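Long-range contacts in acetyl-CoA acetyltransferase (Bacillus anthracis, PDB 3SS6), which probably catalyses the thiolase reaction, the reversible condensation of two acetyl-CoA molecules to acetoacetyl-CoA and free coenzyme A: residues Tyr280-Val285 and Ile385-Phe390; Val305-Glu310 and Lys374-Leu379. One frame throughout, in Å; residues are numbered along the deposited sequence.

Interaction 1 of 2, residues Tyr280-Val285 and Ile385-Phe390; sequences YSVAGV and IGVALF
Two antiparallel strands of the C-terminal thiolase domain, 275-284 and 385-393, lie side by side here, with Tyr280 facing Leu389 and Val282 facing Val387 as non-hydrogen-bonded pairs. The hydrogen-bonded pairs between them, Ser281 with Ala388 and Ala283 with Gly386, each carry two backbone bonds. Ser281 N reaches Ala388 O at 2.9 Å, and Gly386 N reaches Ala283 O at 2.8 Å, nearly straight, with an N-H...O angle of 168°. Each acceptor also receives a CA-H from the other strand, as where Val387 CA lies 3.3 Å from Ser281 O. The ladder occupies the interior of the mixed sheet within the alpha-beta sandwich, and its two faces meet different layers. On one, Val282 CG1, anti to the backbone N (chi1 176°), lies 3.7 Å from Ile385 CG2, the two side chains crossing at a slant, while Leu389 CD1 touches Tyr280 CB at 4.0 Å. Helix 93-107 packs against this face: Val282 and Val387 both touch Met99, and Tyr280 OH hydrogen-bonds to Gln106. On the other face, Ser281 OG sits 3.6 Å from Ala388 CB and in the plane of the Phe390 ring, 3.8 Å from its CE2 edge; its hydrogen bond goes to Ala297 O of helix 294-305. Val282 packs on Thr83 and Ile385 on Gly84 of the second subunit.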
ATOM      1  N   TYR A 280      40.902 -15.733  -6.831  1.00 16.37           N
ATOM      2  CA  TYR A 280      39.718 -14.927  -7.103  1.00 15.45           C
ATOM      3  C   TYR A 280      40.112 -13.470  -7.089  1.00 15.43           C
ATOM      4  O   TYR A 280      41.122 -13.101  -6.474  1.00 18.17           O
ATOM      5  CB  TYR A 280      38.589 -15.199  -6.085  1.00 15.44           C
ATOM      6  CG  TYR A 280      39.073 -15.317  -4.655  1.00 16.90           C
ATOM      7  CD1 TYR A 280      39.254 -14.187  -3.861  1.00 15.26           C
ATOM      8  CD2 TYR A 280      39.370 -16.559  -4.104  1.00 18.13           C
ATOM      9  CE1 TYR A 280      39.712 -14.300  -2.563  1.00 17.25           C
ATOM     10  CE2 TYR A 280      39.825 -16.678  -2.808  1.00 16.94           C
ATOM     11  CZ  TYR A 280      39.992 -15.541  -2.038  1.00 17.62           C
ATOM     12  OH  TYR A 280      40.458 -15.636  -0.744  1.00 20.92           O
ATOM     13  N   SER A 281      39.331 -12.635  -7.772  1.00 15.90           N
ATOM     14  CA  SER A 281      39.678 -11.229  -7.890  1.00 16.20           C
ATOM     15  C   SER A 281      38.440 -10.346  -8.038  1.00 17.71           C
ATOM     16  O   SER A 281      37.389 -10.798  -8.496  1.00 19.71           O
ATOM     17  CB  SER A 281      40.602 -11.026  -9.086  1.00 20.76           C
ATOM     18  OG  SER A 281      39.987 -11.537 -10.251  1.00 21.40           O
ATOM     19  N   VAL A 282      38.591  -9.084  -7.648  1.00 17.11           N
ATOM     20  CA  VAL A 282      37.500  -8.107  -7.685  1.00 16.53           C
ATOM     21  C   VAL A 282      38.046  -6.792  -8.240  1.00 17.81           C
ATOM     22  O   VAL A 282      39.104  -6.324  -7.811  1.00 22.20           O
ATOM     23  CB  VAL A 282      36.943  -7.851  -6.261  1.00 18.67           C
ATOM     24  CG1 VAL A 282      35.872  -6.774  -6.284  1.00 19.71           C
ATOM     25  CG2 VAL A 282      36.389  -9.141  -5.663  1.00 17.83           C
ATOM     26  N   ALA A 283      37.331  -6.192  -9.188  1.00 16.39           N
ATOM     27  CA  ALA A 283      37.782  -4.923  -9.770  1.00 17.47           C
ATOM     28  C   ALA A 283      36.627  -3.931  -9.872  1.00 19.53           C
ATOM     29  O   ALA A 283      35.512  -4.303 -10.227  1.00 21.29           O
ATOM     30  CB  ALA A 283      38.405  -5.166 -11.152  1.00 21.27           C
ATOM     31  N   GLY A 284      36.887  -2.675  -9.533  1.00 17.70           N
ATOM     32  CA  GLY A 284      35.867  -1.646  -9.652  1.00 20.17           C
ATOM     33  C   GLY A 284      35.986  -0.813 -10.916  1.00 21.91           C
ATOM     34  O   GLY A 284      37.079  -0.387 -11.295  1.00 23.37           O
ATOM     35  N   VAL A 285      34.844  -0.555 -11.551  1.00 21.08           N
ATOM     36  CA  VAL A 285      34.796   0.240 -12.779  1.00 22.27           C
ATOM     37  C   VAL A 285      33.688   1.281 -12.720  1.00 23.73           C
ATOM     38  O   VAL A 285      32.958   1.363 -11.728  1.00 22.37           O
ATOM     39  CB  VAL A 285      34.546  -0.659 -14.015  1.00 25.64           C
ATOM     40  CG1 VAL A 285      35.701  -1.628 -14.212  1.00 28.94           C
ATOM     41  CG2 VAL A 285      33.221  -1.414 -13.876  1.00 24.00           C
ATOM     42  N   ILE A 385      31.161  -3.323 -10.709  1.00 15.34           N
ATOM     43  CA  ILE A 385      32.152  -4.258 -10.187  1.00 16.10           C
ATOM     44  C   ILE A 385      32.277  -5.472 -11.090  1.00 20.71           C
ATOM     45  O   ILE A 385      31.309  -5.892 -11.723  1.00 22.52           O
ATOM     46  CB  ILE A 385      31.819  -4.665  -8.735  1.00 18.63           C
ATOM     47  CG1 ILE A 385      31.601  -3.411  -7.884  1.00 19.14           C
ATOM     48  CG2 ILE A 385      32.930  -5.525  -8.127  1.00 20.12           C
ATOM     49  CD1 ILE A 385      31.139  -3.702  -6.453  1.00 20.01           C
ATOM     50  N   GLY A 386      33.489  -5.999 -11.194  1.00 16.51           N
ATOM     51  CA  GLY A 386      33.699  -7.281 -11.843  1.00 14.52           C
ATOM     52  C   GLY A 386      34.294  -8.233 -10.825  1.00 15.43           C
ATOM     53  O   GLY A 386      35.098  -7.823  -9.996  1.00 15.82           O
ATOM     54  N   VAL A 387      33.904  -9.499 -10.885  1.00 15.18           N
ATOM     55  CA  VAL A 387      34.451 -10.500  -9.978  1.00 15.22           C
ATOM     56  C   VAL A 387      34.817 -11.723 -10.801  1.00 14.65           C
ATOM     57  O   VAL A 387      34.111 -12.058 -11.744  1.00 14.69           O
ATOM     58  CB  VAL A 387      33.429 -10.878  -8.891  1.00 15.44           C
ATOM     59  CG1 VAL A 387      34.035 -11.866  -7.901  1.00 14.88           C
ATOM     60  CG2 VAL A 387      32.954  -9.617  -8.169  1.00 15.65           C
ATOM     61  N   ALA A 388      35.944 -12.358 -10.474  1.00 14.58           N
ATOM     62  CA  ALA A 388      36.364 -13.566 -11.183  1.00 15.95           C
ATOM     63  C   ALA A 388      36.867 -14.635 -10.220  1.00 16.30           C
ATOM     64  O   ALA A 388      37.508 -14.333  -9.204  1.00 18.70           O
ATOM     65  CB  ALA A 388      37.436 -13.238 -12.226  1.00 18.64           C
ATOM     66  N   LEU A 389      36.572 -15.887 -10.560  1.00 14.17           N
ATOM     67  CA  LEU A 389      36.928 -17.032  -9.743  1.00 14.40           C
ATOM     68  C   LEU A 389      37.688 -18.024 -10.617  1.00 14.50           C
ATOM     69  O   LEU A 389      37.272 -18.319 -11.738  1.00 15.20           O
ATOM     70  CB  LEU A 389      35.646 -17.679  -9.192  1.00 15.25           C
ATOM     71  CG  LEU A 389      35.838 -18.883  -8.273  1.00 16.56           C
ATOM     72  CD1 LEU A 389      36.621 -18.498  -7.028  1.00 16.71           C
ATOM     73  CD2 LEU A 389      34.473 -19.458  -7.898  1.00 16.13           C
ATOM     74  N   PHE A 390      38.814 -18.519 -10.111  1.00 13.76           N
ATOM     75  CA  PHE A 390      39.714 -19.371 -10.891  1.00 14.22           C
ATOM     76  C   PHE A 390      39.762 -20.739 -10.236  1.00 15.89           C
ATOM     77  O   PHE A 390      40.084 -20.847  -9.054  1.00 16.26           O
ATOM     78  CB  PHE A 390      41.107 -18.741 -10.950  1.00 14.77           C
ATOM     79  CG  PHE A 390      41.115 -17.401 -11.620  1.00 18.47           C
ATOM     80  CD1 PHE A 390      41.511 -17.274 -12.942  1.00 18.26           C
ATOM     81  CD2 PHE A 390      40.671 -16.275 -10.937  1.00 18.32           C
ATOM     82  CE1 PHE A 390      41.491 -16.029 -13.571  1.00 17.90           C
ATOM     83  CE2 PHE A 390      40.639 -15.030 -11.555  1.00 16.85           C
ATOM     84  CZ  PHE A 390      41.057 -14.902 -12.869  1.00 18.15           C
TER

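Interaction 2 of 2, residues Val305-Glu310 and Lys374-Leu379; sequences VDWSLE and KGIASL
No backbone hydrogen bond joins the irregular turn containing Trp307 and Leu309 to the strand containing Lys374 and Ile376; the chains stay well apart, with Trp307 CA 9.4 Å from Lys374 CA, and side chains bridge the gap. The aliphatic part of Lys374 runs diagonally across one face of the Trp307 indole. Its CB and CG meet the six-membered ring, Lys374 CD stands 3.8 Å from the centroid of that ring of Trp307 as a CH-pi contact, and Lys374 CE comes 3.7 Å from Trp307 NE1. A bend at the last torsion (chi4 66°) turns the ammonium at the end of this otherwise extended chain; Lys374 NZ is 5.5 Å from the centroid of the five-membered ring of Trp307, so any cation-pi attraction is weak. Val305 CG2 lies over the opposite face, offset toward the rim near CG. At the edge, Trp307 CZ3 meets Gly375 O at 3.7 Å, in the ring plane, and Ile376 CG1 at 4.0 Å. Leu309 CD1 approaches Ile376 CD1 more loosely, at 4.4 Å. Trp307 and Leu309 also touch Leu302 of helix 294-305; the loop after this helix thus packs against both the helix and the start of strand 374-381, which has strands 314-317 and 385-393 as its neighbours in the sheet.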
ATOM      1  N   VAL A 305      47.215 -15.685 -10.306  1.00 29.79           N
ATOM      2  CA  VAL A 305      47.343 -17.139 -10.371  1.00 27.60           C
ATOM      3  C   VAL A 305      48.376 -17.589 -11.392  1.00 30.72           C
ATOM      4  O   VAL A 305      48.651 -18.781 -11.521  1.00 29.91           O
ATOM      5  CB  VAL A 305      45.994 -17.833 -10.671  1.00 28.83           C
ATOM      6  CG1 VAL A 305      44.947 -17.409  -9.654  1.00 28.81           C
ATOM      7  CG2 VAL A 305      45.534 -17.529 -12.082  1.00 29.69           C
ATOM      8  N   ASP A 306      48.941 -16.628 -12.113  1.00 32.22           N
ATOM      9  CA  ASP A 306      50.002 -16.907 -13.065  1.00 37.55           C
ATOM     10  C   ASP A 306      49.503 -17.811 -14.191  1.00 35.28           C
ATOM     11  O   ASP A 306      50.186 -18.756 -14.600  1.00 33.67           O
ATOM     12  CB  ASP A 306      51.211 -17.527 -12.354  1.00 41.47           C
ATOM     13  CG  ASP A 306      52.437 -17.603 -13.244  1.00 45.96           C
ATOM     14  OD1 ASP A 306      52.533 -16.803 -14.202  1.00 46.84           O
ATOM     15  OD2 ASP A 306      53.306 -18.462 -12.978  1.00 46.18           O
ATOM     16  N   TRP A 307      48.297 -17.520 -14.672  1.00 30.35           N
ATOM     17  CA  TRP A 307      47.772 -18.155 -15.874  1.00 26.86           C
ATOM     18  C   TRP A 307      47.788 -17.146 -17.006  1.00 32.60           C
ATOM     19  O   TRP A 307      47.643 -15.942 -16.782  1.00 32.48           O
ATOM     20  CB  TRP A 307      46.316 -18.577 -15.701  1.00 25.22           C
ATOM     21  CG  TRP A 307      46.039 -19.728 -14.805  1.00 28.45           C
ATOM     22  CD1 TRP A 307      46.937 -20.452 -14.069  1.00 33.41           C
ATOM     23  CD2 TRP A 307      44.751 -20.300 -14.546  1.00 27.67           C
ATOM     24  NE1 TRP A 307      46.280 -21.440 -13.368  1.00 34.86           N
ATOM     25  CE2 TRP A 307      44.938 -21.365 -13.644  1.00 30.67           C
ATOM     26  CE3 TRP A 307      43.453 -20.012 -14.992  1.00 24.37           C
ATOM     27  CZ2 TRP A 307      43.881 -22.141 -13.178  1.00 26.91           C
ATOM     28  CZ3 TRP A 307      42.400 -20.784 -14.518  1.00 18.78           C
ATOM     29  CH2 TRP A 307      42.623 -21.829 -13.620  1.00 23.09           C
ATOM     30  N   SER A 308      47.940 -17.642 -18.227  1.00 34.67           N
ATOM     31  CA  SER A 308      47.599 -16.851 -19.391  1.00 34.04           C
ATOM     32  C   SER A 308      46.114 -17.086 -19.616  1.00 31.17           C
ATOM     33  O   SER A 308      45.559 -18.091 -19.170  1.00 30.71           O
ATOM     34  CB  SER A 308      48.385 -17.308 -20.615  1.00 37.37           C
ATOM     35  OG  SER A 308      47.926 -18.574 -21.059  1.00 40.49           O
ATOM     36  N   LEU A 309      45.462 -16.159 -20.298  1.00 33.08           N
ATOM     37  CA  LEU A 309      44.058 -16.340 -20.624  1.00 33.09           C
ATOM     38  C   LEU A 309      43.909 -17.627 -21.439  1.00 30.76           C
ATOM     39  O   LEU A 309      42.950 -18.385 -21.265  1.00 30.69           O
ATOM     40  CB  LEU A 309      43.554 -15.130 -21.405  1.00 34.94           C
ATOM     41  CG  LEU A 309      42.101 -15.129 -21.862  1.00 34.54           C
ATOM     42  CD1 LEU A 309      41.143 -15.227 -20.674  1.00 31.45           C
ATOM     43  CD2 LEU A 309      41.835 -13.874 -22.682  1.00 36.40           C
ATOM     44  N   GLU A 310      44.887 -17.872 -22.306  1.00 30.49           N
ATOM     45  CA  GLU A 310      44.895 -19.035 -23.188  1.00 32.23           C
ATOM     46  C   GLU A 310      44.927 -20.363 -22.429  1.00 31.54           C
ATOM     47  O   GLU A 310      44.465 -21.386 -22.939  1.00 32.44           O
ATOM     48  CB  GLU A 310      46.088 -18.954 -24.151  1.00 43.74           C
ATOM     49  CG  GLU A 310      45.996 -17.829 -25.182  1.00 52.66           C
ATOM     50  CD  GLU A 310      45.844 -16.442 -24.560  1.00 55.23           C
ATOM     51  OE1 GLU A 310      46.630 -16.090 -23.648  1.00 49.55           O
ATOM     52  OE2 GLU A 310      44.929 -15.703 -24.989  1.00 59.56           O
ATOM     53  N   LYS A 374      41.250 -26.361 -16.288  1.00 19.00           N
ATOM     54  CA  LYS A 374      41.246 -24.962 -15.844  1.00 16.32           C
ATOM     55  C   LYS A 374      40.004 -24.172 -16.239  1.00 17.07           C
ATOM     56  O   LYS A 374      39.644 -24.111 -17.416  1.00 18.45           O
ATOM     57  CB  LYS A 374      42.505 -24.246 -16.352  1.00 16.00           C
ATOM     58  CG  LYS A 374      43.805 -24.796 -15.774  1.00 20.48           C
ATOM     59  CD  LYS A 374      44.989 -23.937 -16.168  1.00 24.73           C
ATOM     60  CE  LYS A 374      46.281 -24.438 -15.517  1.00 31.28           C
ATOM     61  NZ  LYS A 374      46.669 -25.781 -16.024  1.00 33.54           N
ATOM     62  N   GLY A 375      39.366 -23.552 -15.249  1.00 14.84           N
ATOM     63  CA  GLY A 375      38.132 -22.809 -15.465  1.00 15.84           C
ATOM     64  C   GLY A 375      38.189 -21.402 -14.898  1.00 17.44           C
ATOM     65  O   GLY A 375      38.817 -21.159 -13.870  1.00 16.41           O
ATOM     66  N   ILE A 376      37.539 -20.472 -15.590  1.00 16.13           N
ATOM     67  CA  ILE A 376      37.344 -19.123 -15.067  1.00 14.66           C
ATOM     68  C   ILE A 376      35.858 -18.830 -15.078  1.00 14.45           C
ATOM     69  O   ILE A 376      35.202 -19.010 -16.105  1.00 14.47           O
ATOM     70  CB  ILE A 376      38.038 -18.073 -15.949  1.00 15.48           C
ATOM     71  CG1 ILE A 376      39.543 -18.336 -16.010  1.00 16.81           C
ATOM     72  CG2 ILE A 376      37.760 -16.676 -15.419  1.00 17.96           C
ATOM     73  CD1 ILE A 376      40.291 -17.410 -16.991  1.00 19.02           C
ATOM     74  N   ALA A 377      35.328 -18.376 -13.942  1.00 12.40           N
ATOM     75  CA  ALA A 377      33.949 -17.911 -13.889  1.00 13.35           C
ATOM     76  C   ALA A 377      33.975 -16.435 -13.497  1.00 13.40           C
ATOM     77  O   ALA A 377      34.653 -16.050 -12.548  1.00 14.43           O
ATOM     78  CB  ALA A 377      33.136 -18.715 -12.887  1.00 14.98           C
ATOM     79  N   SER A 378      33.231 -15.608 -14.217  1.00 13.59           N
ATOM     80  CA  SER A 378      33.300 -14.174 -13.965  1.00 13.26           C
ATOM     81  C   SER A 378      32.013 -13.488 -14.361  1.00 15.79           C
ATOM     82  O   SER A 378      31.332 -13.919 -15.287  1.00 14.25           O
ATOM     83  CB  SER A 378      34.471 -13.568 -14.753  1.00 15.35           C
ATOM     84  OG  SER A 378      34.621 -12.181 -14.489  1.00 15.26           O
ATOM     85  N   LEU A 379      31.678 -12.411 -13.663  1.00 14.10           N
ATOM     86  CA  LEU A 379      30.471 -11.681 -14.032  1.00 16.87           C
ATOM     87  C   LEU A 379      30.511 -10.223 -13.640  1.00 20.42           C
ATOM     88  O   LEU A 379      31.231  -9.854 -12.721  1.00 17.57           O
ATOM     89  CB  LEU A 379      29.223 -12.384 -13.481  1.00 17.62           C
ATOM     90  CG  LEU A 379      28.881 -12.368 -11.995  1.00 16.99           C
ATOM     91  CD1 LEU A 379      27.605 -13.174 -11.818  1.00 16.35           C
ATOM     92  CD2 LEU A 379      30.006 -12.955 -11.154  1.00 14.58           C
TER

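Overall arrangement
Strand 385-393 connects the two contacts: it forms one side of interaction 1 and borders strand 374-381 of interaction 2, with Leu389 N donating to Ala377 O and Ser378 OG paired with Val387 O. Phe390 also packs on Ile376. Helix 294-305 is a second common element, hydrogen-bonded to Ser281 through Ala297 O in interaction 1 and leading directly into the turn of interaction 2. Their chemistry follows their positions. Interaction 1 is a buried ladder inside the sheet, held by regular backbone bonds and close to the second subunit; interaction 2, partly buried and untouched by other chains, joins turn to strand mainly through side chains, an indole over lysine methylenes, with no backbone hydrogen bond.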